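Local coordinates for protein CEL61B (Hypocrea jecorina, PDB 2VTC) that oxidatively cleaves glycosidic bonds in crystalline and amorphous polysaccharides such as cellulose, using an active-site copper, a reducing agent and O2 or H2O2, at residues Q138-N143 and N159-K164; E179-H184 and P226-N231; S123-N128 and C198-V203. All blocks are in the same frame, centred on the assembly; numbering follows the deposited sequence.

Following the chain from the N terminus, residues 123-128 come first, opening contact 3 in the connection between strands 113-119 and 133-143. Contact 1 opens at 138-143 and closes at 159-164, after a short excursion that includes helix 150-156, so it lies wholly within the span of contact 3. Contact 2 opens at 179-184, before contact 3 closes at 198-203, and closes at 226-231; these two loops therefore cross. Contact 1 joins the mixed sheet to strand 160-164 of the four-stranded sheet. Contacts 2 and 3 pack loops against the neighbouring strands 172-182 and 193-204 of the mixed sheet, on opposite sides of the chain's centre.

Contact 1 (Q138-N143 and N159-K164); sequences QEAGIN and NKWTVK
Q138 and A140, on one face of strand 138-140, meet W161 and V163 of strand 160-164. The strand segments approach to 8.5 Å between axes, with N-to-C directions 139° apart and no hydrogen bond between them, so side chains alone bridge the gap.

The apolar part has three touches. The aliphatic stem of Q138 lies across V163: CB of Q138 is 4.0 Å from V163 CG1, and Q138 CG is 4.2 Å from V163 CG2, so both methyl branches are used. Two residues along the strand, the methyl of A140 approaches W161 obliquely, its CB 4.0 Å from W161 CZ2.

The polar part is a proximity without a bond. With CG anti to the backbone N and a bend at the next torsion (chi2 -82°), the amide of Q138 turns to the indole edge, near the ring plane. Q138 NE2 stands 3.2 Å from W161 NE1, yet both are donors, and the amide and ring planes are inclined by 61°. What holds the amide lies on strand 113-119: OE1 accepts a hydrogen bond from T115 OG1, while NE2 makes a weak one to I113 O. The same strand also touches both partners, I113 against W161 and T115 against V163, and A150 of helix 150-156 touches A140 and the indole. An alanine in place of Q138 would probably leave the T115 hydroxyl without its amide acceptor and open a gap between V163 and the indole edge.

The contact, only partly buried, joins the two sheets of the immunoglobulin-like beta-sandwich of AA9 lytic polysaccharide monooxygenases, where strand 160-164 borders the four-stranded one.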
loop_
_atom_site.group_PDB
_atom_site.type_symbol
_atom_site.label_atom_id
_atom_site.label_comp_id
_atom_site.label_asym_id
_atom_site.label_seq_id
_atom_site.Cartn_x
_atom_site.Cartn_y
_atom_site.Cartn_z
ATOM N N GLN A 138 6.109 -7.755 1.640
ATOM C CA GLN A 138 7.260 -6.849 1.778
ATOM C C GLN A 138 7.139 -6.031 3.067
ATOM O O GLN A 138 6.057 -5.574 3.426
ATOM C CB GLN A 138 7.353 -5.934 0.545
ATOM C CG GLN A 138 8.471 -4.854 0.554
ATOM C CD GLN A 138 8.078 -3.591 1.329
ATOM O OE1 GLN A 138 6.918 -3.136 1.295
ATOM N NE2 GLN A 138 9.058 -3.004 2.028
ATOM N N GLU A 139 8.252 -5.886 3.779
ATOM C CA GLU A 139 8.300 -4.958 4.913
ATOM C C GLU A 139 9.716 -4.407 5.101
ATOM O O GLU A 139 10.713 -5.116 4.884
ATOM C CB GLU A 139 7.808 -5.610 6.219
ATOM C CG GLU A 139 8.627 -6.820 6.694
ATOM C CD GLU A 139 8.175 -7.412 8.005
ATOM O OE1 GLU A 139 7.185 -6.911 8.606
ATOM O OE2 GLU A 139 8.836 -8.382 8.464
ATOM N N ALA A 140 9.793 -3.140 5.482
ATOM C CA ALA A 140 11.095 -2.505 5.739
ATOM C C ALA A 140 10.903 -1.476 6.835
ATOM O O ALA A 140 9.940 -0.695 6.818
ATOM C CB ALA A 140 11.657 -1.867 4.473
ATOM N N GLY A 141 11.832 -1.456 7.793
ATOM C CA GLY A 141 11.717 -0.574 8.954
ATOM C C GLY A 141 12.888 0.385 9.067
ATOM O O GLY A 141 13.157 1.145 8.132
ATOM N N ILE A 142 13.568 0.338 10.218
ATOM C CA ILE A 142 14.743 1.203 10.497
ATOM C C ILE A 142 16.022 0.357 10.436
ATOM O O ILE A 142 16.023 -0.791 10.876
ATOM C CB ILE A 142 14.599 1.896 11.879
ATOM C CG1 ILE A 142 15.631 3.030 12.046
ATOM C CG2 ILE A 142 14.690 0.893 13.039
ATOM C CD1 ILE A 142 15.424 3.875 13.284
ATOM N N ASN A 143 17.078 0.920 9.847
ATOM C CA ASN A 143 18.406 0.331 9.893
ATOM C C ASN A 143 18.989 0.717 11.257
ATOM O O ASN A 143 19.143 1.899 11.536
ATOM C CB ASN A 143 19.231 0.872 8.717
ATOM C CG ASN A 143 20.661 0.367 8.716
ATOM O OD1 ASN A 143 21.290 0.283 9.761
ATOM N ND2 ASN A 143 21.174 0.018 7.536
ATOM N N ASN A 159 11.208 8.930 -4.801
ATOM C CA ASN A 159 9.802 8.604 -4.519
ATOM C C ASN A 159 9.380 7.244 -5.067
ATOM O O ASN A 159 8.181 7.010 -5.239
ATOM C CB ASN A 159 8.865 9.696 -5.064
ATOM C CG ASN A 159 8.537 10.776 -4.044
ATOM O OD1 ASN A 159 7.455 11.368 -4.092
ATOM N ND2 ASN A 159 9.461 11.045 -3.119
ATOM N N LYS A 160 10.353 6.376 -5.337
ATOM C CA LYS A 160 10.111 5.035 -5.892
ATOM C C LYS A 160 10.356 3.949 -4.849
ATOM O O LYS A 160 11.326 4.021 -4.099
ATOM C CB LYS A 160 11.020 4.769 -7.094
ATOM C CG LYS A 160 10.652 5.547 -8.350
ATOM C CD LYS A 160 11.815 5.582 -9.326
ATOM C CE LYS A 160 11.619 6.637 -10.408
ATOM N NZ LYS A 160 11.543 8.048 -9.887
ATOM N N TRP A 161 9.488 2.933 -4.810
ATOM C CA TRP A 161 9.713 1.759 -3.965
ATOM C C TRP A 161 9.510 0.463 -4.753
ATOM O O TRP A 161 8.473 0.283 -5.402
ATOM C CB TRP A 161 8.802 1.757 -2.721
ATOM C CG TRP A 161 9.372 0.877 -1.659
ATOM C CD1 TRP A 161 8.980 -0.396 -1.327
ATOM C CD2 TRP A 161 10.483 1.189 -0.809
ATOM N NE1 TRP A 161 9.787 -0.888 -0.317
ATOM C CE2 TRP A 161 10.719 0.067 0.011
ATOM C CE3 TRP A 161 11.315 2.321 -0.678
ATOM C CZ2 TRP A 161 11.747 0.035 0.963
ATOM C CZ3 TRP A 161 12.330 2.289 0.266
ATOM C CH2 TRP A 161 12.535 1.154 1.077
ATOM N N THR A 162 10.493 -0.427 -4.681
ATOM C CA THR A 162 10.474 -1.701 -5.419
ATOM C C THR A 162 9.917 -2.816 -4.544
ATOM O O THR A 162 10.360 -3.010 -3.401
ATOM C CB THR A 162 11.891 -2.095 -5.919
ATOM O OG1 THR A 162 12.326 -1.153 -6.905
ATOM C CG2 THR A 162 11.899 -3.504 -6.537
ATOM N N VAL A 163 8.940 -3.541 -5.093
ATOM C CA VAL A 163 8.347 -4.701 -4.439
ATOM C C VAL A 163 8.336 -5.872 -5.420
ATOM O O VAL A 163 7.775 -5.755 -6.502
ATOM C CB VAL A 163 6.883 -4.410 -3.961
ATOM C CG1 VAL A 163 6.271 -5.631 -3.317
ATOM C CG2 VAL A 163 6.877 -3.262 -2.954
ATOM N N LYS A 164 8.945 -6.981 -5.024
ATOM C CA LYS A 164 8.925 -8.226 -5.801
ATOM C C LYS A 164 7.642 -9.041 -5.593
ATOM O O LYS A 164 7.261 -9.325 -4.446
ATOM C CB LYS A 164 10.139 -9.097 -5.452
ATOM C CG LYS A 164 10.360 -10.257 -6.434
ATOM C CD LYS A 164 11.553 -11.124 -6.036
ATOM C CE LYS A 164 11.785 -12.238 -7.044
ATOM N NZ LYS A 164 12.061 -11.724 -8.431
#

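Contact 2 (E179-H184 and P226-N231); sequences ELLAAH and PGILFN
L181, on strand 172-182, and A183, two residues on, lie on the same side of their chain and pack against I228 and F230 of a loop without regular structure.

The aliphatic pair is made methyl to methyl: L181 CD2 lies 3.8 Å from I228 CD1. I228 leaves its backbone pointing away from the strand, and its chain curls back (chi2 -63°) to bring CD1 to the leucine. Y71 and P242 also touch I228.

The aromatic pair joins A183 to the far end of the F230 ring. A183 CB comes in obliquely, 3.7 Å from F230 CZ and 3.8 Å from F230 CE2. F230 CG sits between the backbone N and the carbonyl carbon (chi1 79°), which swings the ring toward the alanine. Y239 meets this ring with planes about 55° apart, and its hydroxyl is hydrogen-bonded to G227 O.

A183 directly precedes H184, which by similarity binds O2, and the L181 side chain is about 7 Å from that of the copper ligand Y195. With no hydrogen bond or charge pair across these segments, the loop meets the strand through van der Waals contact and burial of apolar surface.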
loop_
_atom_site.group_PDB
_atom_site.type_symbol
_atom_site.label_atom_id
_atom_site.label_comp_id
_atom_site.label_asym_id
_atom_site.label_seq_id
_atom_site.Cartn_x
_atom_site.Cartn_y
_atom_site.Cartn_z
ATOM N N GLU A 179 1.802 0.436 1.371
ATOM C CA GLU A 179 1.449 1.334 2.471
ATOM C C GLU A 179 2.642 1.949 3.193
ATOM O O GLU A 179 3.542 1.236 3.602
ATOM C CB GLU A 179 0.593 0.585 3.480
ATOM C CG GLU A 179 0.068 1.431 4.655
ATOM C CD GLU A 179 -0.791 0.593 5.574
ATOM O OE1 GLU A 179 -0.472 -0.620 5.771
ATOM O OE2 GLU A 179 -1.811 1.125 6.114
ATOM N N LEU A 180 2.601 3.267 3.374
ATOM C CA LEU A 180 3.612 3.974 4.164
ATOM C C LEU A 180 2.995 4.288 5.506
ATOM O O LEU A 180 1.870 4.804 5.586
ATOM C CB LEU A 180 4.039 5.282 3.474
ATOM C CG LEU A 180 4.372 5.211 1.984
ATOM C CD1 LEU A 180 4.769 6.579 1.416
ATOM C CD2 LEU A 180 5.423 4.212 1.667
ATOM N N LEU A 181 3.718 3.975 6.582
ATOM C CA LEU A 181 3.219 4.312 7.915
ATOM C C LEU A 181 4.117 5.423 8.465
ATOM O O LEU A 181 5.158 5.129 9.075
ATOM C CB LEU A 181 3.247 3.115 8.854
ATOM C CG LEU A 181 2.237 1.985 8.520
ATOM C CD1 LEU A 181 2.850 1.081 7.459
ATOM C CD2 LEU A 181 1.920 1.208 9.769
ATOM N N ALA A 182 3.729 6.678 8.221
ATOM C CA ALA A 182 4.555 7.847 8.625
ATOM C C ALA A 182 4.436 8.044 10.132
ATOM O O ALA A 182 3.336 8.221 10.710
ATOM C CB ALA A 182 4.146 9.113 7.830
ATOM N N ALA A 183 5.609 8.004 10.788
ATOM C CA ALA A 183 5.680 7.828 12.221
ATOM C C ALA A 183 6.164 9.062 13.016
ATOM O O ALA A 183 6.371 8.943 14.212
ATOM C CB ALA A 183 6.574 6.600 12.557
ATOM N N HIS A 184 6.323 10.207 12.352
ATOM C CA HIS A 184 6.760 11.446 13.061
ATOM C C HIS A 184 5.903 11.789 14.282
ATOM O O HIS A 184 6.412 12.387 15.263
ATOM C CB HIS A 184 6.865 12.633 12.110
ATOM C CG HIS A 184 5.697 12.772 11.186
ATOM N ND1 HIS A 184 4.691 13.692 11.386
ATOM C CD2 HIS A 184 5.378 12.100 10.054
ATOM C CE1 HIS A 184 3.800 13.583 10.415
ATOM N NE2 HIS A 184 4.185 12.617 9.600
ATOM N N PRO A 226 3.095 -2.186 19.322
ATOM C CA PRO A 226 4.420 -1.623 19.626
ATOM C C PRO A 226 5.122 -0.811 18.524
ATOM O O PRO A 226 5.962 0.051 18.849
ATOM C CB PRO A 226 5.234 -2.865 20.053
ATOM C CG PRO A 226 4.530 -4.028 19.428
ATOM C CD PRO A 226 3.073 -3.642 19.519
ATOM N N GLY A 227 4.803 -1.071 17.247
ATOM C CA GLY A 227 5.369 -0.324 16.132
ATOM C C GLY A 227 4.428 0.738 15.595
ATOM O O GLY A 227 4.755 1.450 14.637
ATOM N N ILE A 228 3.260 0.845 16.236
ATOM C CA ILE A 228 2.260 1.865 15.900
ATOM C C ILE A 228 2.366 3.051 16.880
ATOM O O ILE A 228 2.327 4.226 16.465
ATOM C CB ILE A 228 0.809 1.286 15.944
ATOM C CG1 ILE A 228 0.583 0.264 14.811
ATOM C CG2 ILE A 228 -0.281 2.418 15.957
ATOM C CD1 ILE A 228 0.699 0.798 13.378
ATOM N N LEU A 229 2.505 2.699 18.155
ATOM C CA LEU A 229 2.639 3.677 19.249
ATOM C C LEU A 229 4.037 3.533 19.882
ATOM O O LEU A 229 4.288 2.583 20.620
ATOM C CB LEU A 229 1.566 3.432 20.292
ATOM C CG LEU A 229 1.506 4.362 21.524
ATOM C CD1 LEU A 229 1.098 5.774 21.115
ATOM C CD2 LEU A 229 0.582 3.794 22.582
ATOM N N PHE A 230 4.914 4.468 19.540
ATOM C CA PHE A 230 6.331 4.397 19.939
ATOM C C PHE A 230 6.995 5.742 19.740
ATOM O O PHE A 230 6.501 6.599 19.012
ATOM C CB PHE A 230 7.073 3.288 19.150
ATOM C CG PHE A 230 7.450 3.687 17.749
ATOM C CD1 PHE A 230 8.758 4.061 17.435
ATOM C CD2 PHE A 230 6.494 3.698 16.727
ATOM C CE1 PHE A 230 9.111 4.467 16.158
ATOM C CE2 PHE A 230 6.835 4.073 15.438
ATOM C CZ PHE A 230 8.149 4.454 15.129
ATOM N N ASN A 231 8.161 5.926 20.372
ATOM C CA ASN A 231 8.865 7.188 20.279
ATOM C C ASN A 231 9.908 7.156 19.158
ATOM O O ASN A 231 10.891 6.426 19.262
ATOM C CB ASN A 231 9.529 7.504 21.639
ATOM C CG ASN A 231 10.169 8.873 21.677
ATOM O OD1 ASN A 231 10.059 9.667 20.739
ATOM N ND2 ASN A 231 10.875 9.155 22.782
#

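Contact 3 (S123-N128 and C198-V203)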
loop_
_atom_site.group_PDB
_atom_site.type_symbol
_atom_site.label_atom_id
_atom_site.label_comp_id
_atom_site.label_asym_id
_atom_site.label_seq_id
_atom_site.Cartn_x
_atom_site.Cartn_y
_atom_site.Cartn_z
ATOM N N SER A 123 -13.348 -11.039 -11.055
ATOM C CA SER A 123 -12.517 -9.901 -11.443
ATOM C C SER A 123 -12.270 -8.979 -10.238
ATOM O O SER A 123 -13.178 -8.745 -9.444
ATOM C CB SER A 123 -13.235 -9.095 -12.511
ATOM O OG SER A 123 -12.449 -7.975 -12.875
ATOM N N CYS A 124 -11.067 -8.419 -10.138
ATOM C CA CYS A 124 -10.807 -7.445 -9.061
ATOM C C CYS A 124 -11.573 -6.155 -9.308
ATOM O O CYS A 124 -11.870 -5.422 -8.359
ATOM C CB CYS A 124 -9.300 -7.211 -8.844
ATOM S SG CYS A 124 -8.381 -8.618 -8.144
ATOM N N THR A 125 -11.954 -5.906 -10.568
ATOM C CA THR A 125 -12.668 -4.672 -10.937
ATOM C C THR A 125 -14.054 -4.547 -10.284
ATOM O O THR A 125 -14.633 -3.446 -10.221
ATOM C CB THR A 125 -12.790 -4.542 -12.479
ATOM O OG1 THR A 125 -13.712 -5.533 -12.956
ATOM C CG2 THR A 125 -11.433 -4.740 -13.162
ATOM N N THR A 126 -14.591 -5.670 -9.801
ATOM C CA THR A 126 -15.923 -5.687 -9.203
ATOM C C THR A 126 -15.946 -6.335 -7.819
ATOM O O THR A 126 -16.999 -6.655 -7.298
ATOM C CB THR A 126 -16.936 -6.409 -10.140
ATOM O OG1 THR A 126 -16.410 -7.691 -10.463
ATOM C CG2 THR A 126 -17.146 -5.615 -11.426
ATOM N N VAL A 127 -14.769 -6.512 -7.208
ATOM C CA VAL A 127 -14.652 -7.190 -5.925
ATOM C C VAL A 127 -15.281 -6.353 -4.794
ATOM O O VAL A 127 -15.342 -5.107 -4.880
ATOM C CB VAL A 127 -13.141 -7.511 -5.639
ATOM C CG1 VAL A 127 -12.402 -6.258 -5.166
ATOM C CG2 VAL A 127 -12.966 -8.644 -4.667
ATOM N N ASN A 128 -15.762 -7.047 -3.762
ATOM C CA ASN A 128 -16.163 -6.424 -2.510
ATOM C C ASN A 128 -14.890 -6.283 -1.662
ATOM O O ASN A 128 -14.361 -7.283 -1.161
ATOM C CB ASN A 128 -17.200 -7.306 -1.797
ATOM C CG ASN A 128 -17.719 -6.717 -0.484
ATOM O OD1 ASN A 128 -18.727 -7.215 0.057
ATOM N ND2 ASN A 128 -17.050 -5.692 0.052
ATOM N N CYS A 198 -4.039 0.943 -3.184
ATOM C CA CYS A 198 -4.303 -0.333 -3.853
ATOM C C CYS A 198 -4.238 -0.251 -5.379
ATOM O O CYS A 198 -4.679 0.738 -5.991
ATOM C CB CYS A 198 -5.671 -0.854 -3.402
ATOM S SG CYS A 198 -5.754 -1.315 -1.694
ATOM N N VAL A 199 -3.698 -1.310 -5.985
ATOM C CA VAL A 199 -3.626 -1.446 -7.459
ATOM C C VAL A 199 -4.054 -2.870 -7.882
ATOM O O VAL A 199 -3.687 -3.843 -7.232
ATOM C CB VAL A 199 -2.222 -1.111 -8.035
ATOM C CG1 VAL A 199 -1.797 0.322 -7.653
ATOM C CG2 VAL A 199 -1.179 -2.118 -7.551
ATOM N N ASN A 200 -4.854 -2.977 -8.950
ATOM C CA ASN A 200 -5.231 -4.288 -9.498
ATOM C C ASN A 200 -4.084 -4.779 -10.354
ATOM O O ASN A 200 -3.717 -4.122 -11.328
ATOM C CB ASN A 200 -6.482 -4.156 -10.392
ATOM C CG ASN A 200 -7.728 -3.740 -9.633
ATOM O OD1 ASN A 200 -7.881 -3.991 -8.438
ATOM N ND2 ASN A 200 -8.657 -3.094 -10.362
ATOM N N ILE A 201 -3.493 -5.902 -9.974
ATOM C CA ILE A 201 -2.490 -6.558 -10.812
ATOM C C ILE A 201 -2.737 -8.076 -10.888
ATOM O O ILE A 201 -2.553 -8.815 -9.909
ATOM C CB ILE A 201 -1.023 -6.304 -10.353
ATOM C CG1 ILE A 201 -0.727 -4.813 -10.179
ATOM C CG2 ILE A 201 -0.052 -6.924 -11.380
ATOM C CD1 ILE A 201 0.603 -4.546 -9.428
ATOM N N ALA A 202 -3.169 -8.535 -12.053
ATOM C CA ALA A 202 -3.313 -9.963 -12.246
ATOM C C ALA A 202 -1.920 -10.562 -12.405
ATOM O O ALA A 202 -1.002 -9.890 -12.906
ATOM C CB ALA A 202 -4.177 -10.243 -13.467
ATOM N N VAL A 203 -1.775 -11.819 -11.977
ATOM C CA VAL A 203 -0.506 -12.526 -12.001
ATOM C C VAL A 203 -0.589 -13.719 -12.958
ATOM O O VAL A 203 -1.590 -14.447 -12.977
ATOM C CB VAL A 203 -0.104 -12.948 -10.567
ATOM C CG1 VAL A 203 1.095 -13.914 -10.554
ATOM C CG2 VAL A 203 0.219 -11.694 -9.728
#
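N200 faces C124 and T125 across a join of the immunoglobulin-like beta-sandwich, where strand 193-204 of the mixed sheet is met by the long connection between strands 113-119 and 133-143. Residues 124-125 form a single short 3-10 turn, and C124 and N200 have the closest CA atoms, 6.4 Å apart.

Starting from the strand, N200 CB points toward the turn. CG is anti to the carbonyl carbon and beside the backbone N (chi1 -65°), which brings the amide up to the turn, with N200 CG 3.9 Å from C124 CB. Beyond it the amide divides. OD1 comes within 3.5 Å of C124 CB, a van der Waals touch to a methylene, and takes its hydrogen bond elsewhere, from the indole NE1 of W56. ND2 passes T125 CG2 at 4.3 Å and gives a hydrogen bond to the backbone O of I87. The buried amide thus has a polar partner at each end, which fixes its rotation, while its nearest atoms on the turn are carbons.

The N200 backbone also bonds to A89 of the parallel strand 89-92, while C124 is tied through SG to C120 by a disulfide that closes a small loop at the start of the connection, and its side chain rests on V175 of strand 172-182, next to 193-204 in the sheet. Within 123-128, two residues apart, S123 OG and T125 OG1 are hydrogen-bonded at 2.8 Å.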